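Local coordinates for protein formyltransferase PseJ (PDB 6CI2) that belongs to the formyl transferase family and has an alpha/beta fold built round a mixed, largely parallel beta-sheet, at residues A[27-32]-A[49-54]. Residues are numbered along the deposited sequence; the frame is centred on the assembly and turned at random.
Sequences YQDKLD and YRYIIH
Y49 reaches across to D29 and L31 where two loops run side by side beyond the strand ends of an alpha/beta fold: 27-32 leaves edge strand 23-27, while 49-54 joins strand 43-46 to helix 55-60. With CG anti to the backbone N (chi1 -171°), the Y49 ring spans the gap between the loops, and its hydroxyl donates to the D29 carbonyl, OH to O 2.7 Å. That bond meets the oxygen 33° out of the carbonyl plane, and D29 O lies in the plane of the Y49 ring, at its edge. A water donates to Y49 OH, accepts from L31 N and reaches I52 O at a longer 3.3 Å. L31 CB, whose side chain continues to L4 of strand 2-6, packs 3.7 Å from Y49 OH. At R50 the link is again water-mediated, its N donating to a water that donates to Q28 O. Y51 then turns its ring against the backbone of 28-30. One face lies under K30, with CB 4.2 Å from the ring centroid and 13° off the normal, a CH-pi contact; K30 N lies over the same ring, 3.3 Å from Y51 CD1. Q28 O instead approaches in plane at the ring edge, 3.3 Å from Y51 CE1. H54 is the N-cap of helix 55-60, its ND1 accepting from D56 N. A single water joins H54 to L31: H54 N donates to it over 2.9 Å, and it donates in turn to L31 O.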
loop_
_atom_site.group_PDB
_atom_site.type_symbol
_atom_site.label_atom_id
_atom_site.label_comp_id
_atom_site.label_asym_id
_atom_site.label_seq_id
_atom_site.Cartn_x
_atom_site.Cartn_y
_atom_site.Cartn_z
ATOM N N TYR A 27 6.962 4.268 13.399
ATOM C CA TYR A 27 6.463 3.280 14.343
ATOM C C TYR A 27 5.960 2.091 13.548
ATOM O O TYR A 27 5.341 2.276 12.495
ATOM C CB TYR A 27 5.346 3.877 15.226
ATOM C CG TYR A 27 5.020 3.076 16.483
ATOM C CD1 TYR A 27 3.852 2.329 16.561
ATOM C CD2 TYR A 27 5.854 3.104 17.602
ATOM C CE1 TYR A 27 3.523 1.619 17.687
ATOM C CE2 TYR A 27 5.527 2.367 18.763
ATOM C CZ TYR A 27 4.353 1.641 18.777
ATOM O OH TYR A 27 3.987 0.892 19.866
ATOM N N GLN A 28 6.251 0.871 14.014
ATOM C CA GLN A 28 5.815 -0.310 13.273
ATOM C C GLN A 28 4.977 -1.258 14.092
ATOM O O GLN A 28 4.563 -2.291 13.568
ATOM C CB GLN A 28 7.004 -1.081 12.705
ATOM C CG GLN A 28 7.843 -1.847 13.721
ATOM C CD GLN A 28 9.083 -2.378 13.071
ATOM O OE1 GLN A 28 9.130 -2.517 11.850
ATOM N NE2 GLN A 28 10.107 -2.662 13.868
ATOM N N ASP A 29 4.713 -0.955 15.352
ATOM C CA ASP A 29 3.954 -1.879 16.183
ATOM C C ASP A 29 2.503 -1.445 16.237
ATOM O O ASP A 29 2.141 -0.375 15.748
ATOM C CB ASP A 29 4.566 -1.949 17.584
ATOM C CG ASP A 29 5.867 -2.675 17.579
ATOM O OD1 ASP A 29 5.983 -3.627 16.777
ATOM O OD2 ASP A 29 6.772 -2.302 18.353
ATOM N N LYS A 30 1.657 -2.297 16.835
ATOM C CA LYS A 30 0.264 -1.911 17.029
ATOM C C LYS A 30 0.181 -0.608 17.826
ATOM O O LYS A 30 0.910 -0.409 18.804
ATOM C CB LYS A 30 -0.523 -3.026 17.730
ATOM C CG LYS A 30 -2.018 -2.712 17.819
ATOM C CD LYS A 30 -2.841 -3.842 18.422
ATOM C CE LYS A 30 -4.122 -3.291 19.064
ATOM N NZ LYS A 30 -4.712 -4.194 20.106
ATOM N N LEU A 31 -0.694 0.301 17.387
ATOM C CA LEU A 31 -0.747 1.671 17.897
ATOM C C LEU A 31 -2.007 1.890 18.729
ATOM O O LEU A 31 -3.102 2.024 18.176
ATOM C CB LEU A 31 -0.712 2.674 16.744
ATOM C CG LEU A 31 -0.514 4.138 17.107
ATOM C CD1 LEU A 31 0.767 4.271 17.940
ATOM C CD2 LEU A 31 -0.401 4.965 15.847
ATOM N N ASP A 32 -1.839 2.012 20.051
ATOM C CA ASP A 32 -2.973 2.307 20.924
ATOM C C ASP A 32 -3.621 3.630 20.543
ATOM O O ASP A 32 -2.945 4.617 20.229
ATOM C CB ASP A 32 -2.508 2.332 22.385
ATOM C CG ASP A 32 -1.622 1.123 22.740
ATOM O OD1 ASP A 32 -2.179 0.024 22.985
ATOM O OD2 ASP A 32 -0.370 1.261 22.750
ATOM N N TYR A 49 2.702 -1.253 6.776
ATOM C CA TYR A 49 2.269 -1.382 8.163
ATOM C C TYR A 49 1.506 -2.693 8.343
ATOM O O TYR A 49 0.591 -2.990 7.579
ATOM C CB TYR A 49 1.404 -0.181 8.523
ATOM C CG TYR A 49 1.051 -0.063 10.017
ATOM C CD1 TYR A 49 -0.263 0.115 10.427
ATOM C CD2 TYR A 49 2.033 -0.114 10.991
ATOM C CE1 TYR A 49 -0.604 0.228 11.799
ATOM C CE2 TYR A 49 1.714 -0.007 12.366
ATOM C CZ TYR A 49 0.408 0.162 12.762
ATOM O OH TYR A 49 0.119 0.259 14.129
ATOM N N ARG A 50 1.874 -3.487 9.353
ATOM C CA ARG A 50 1.324 -4.838 9.474
ATOM C C ARG A 50 0.075 -4.912 10.340
ATOM O O ARG A 50 -0.439 -6.012 10.571
ATOM C CB ARG A 50 2.377 -5.786 10.022
ATOM C CG ARG A 50 3.518 -6.037 9.072
ATOM C CD ARG A 50 4.531 -7.002 9.660
ATOM N NE ARG A 50 5.689 -7.165 8.780
ATOM C CZ ARG A 50 6.764 -7.885 9.081
ATOM N NH1 ARG A 50 6.838 -8.513 10.248
ATOM N NH2 ARG A 50 7.768 -7.976 8.215
ATOM N N TYR A 51 -0.433 -3.783 10.806
ATOM C CA TYR A 51 -1.513 -3.765 11.774
ATOM C C TYR A 51 -2.614 -2.892 11.222
ATOM O O TYR A 51 -2.361 -1.994 10.420
ATOM C CB TYR A 51 -1.044 -3.232 13.160
ATOM C CG TYR A 51 0.006 -4.119 13.791
ATOM C CD1 TYR A 51 1.346 -3.720 13.860
ATOM C CD2 TYR A 51 -0.336 -5.374 14.301
ATOM C CE1 TYR A 51 2.308 -4.547 14.417
ATOM C CE2 TYR A 51 0.621 -6.207 14.863
ATOM C CZ TYR A 51 1.928 -5.797 14.921
ATOM O OH TYR A 51 2.861 -6.633 15.484
ATOM N N ILE A 52 -3.841 -3.177 11.646
ATOM C CA ILE A 52 -4.963 -2.311 11.323
ATOM C C ILE A 52 -4.902 -1.060 12.194
ATOM O O ILE A 52 -4.666 -1.139 13.410
ATOM C CB ILE A 52 -6.277 -3.074 11.529
ATOM C CG1 ILE A 52 -7.475 -2.133 11.393
ATOM C CG2 ILE A 52 -6.241 -3.767 12.887
ATOM C CD1 ILE A 52 -7.688 -1.591 9.991
ATOM N N ILE A 53 -5.075 0.108 11.568
ATOM C CA ILE A 53 -5.144 1.351 12.309
ATOM C C ILE A 53 -6.502 1.409 13.002
ATOM O O ILE A 53 -7.543 1.191 12.374
ATOM C CB ILE A 53 -4.943 2.552 11.365
ATOM C CG1 ILE A 53 -3.532 2.525 10.696
ATOM C CG2 ILE A 53 -5.140 3.843 12.095
ATOM C CD1 ILE A 53 -3.269 3.783 9.789
ATOM N N HIS A 54 -6.507 1.719 14.291
ATOM C CA HIS A 54 -7.768 1.780 15.028
ATOM C C HIS A 54 -8.712 2.818 14.410
ATOM O O HIS A 54 -8.284 3.925 14.079
ATOM C CB HIS A 54 -7.487 2.126 16.498
ATOM C CG HIS A 54 -8.670 1.943 17.403
ATOM N ND1 HIS A 54 -9.787 2.758 17.351
ATOM C CD2 HIS A 54 -8.903 1.042 18.390
ATOM C CE1 HIS A 54 -10.654 2.358 18.266
ATOM N NE2 HIS A 54 -10.144 1.318 18.907
HETATM O O HOH W 1 4.251 -2.734 10.757
HETATM O O HOH W 2 -3.974 1.600 15.697
HETATM O O HOH W 3 -2.162 -0.297 15.387
#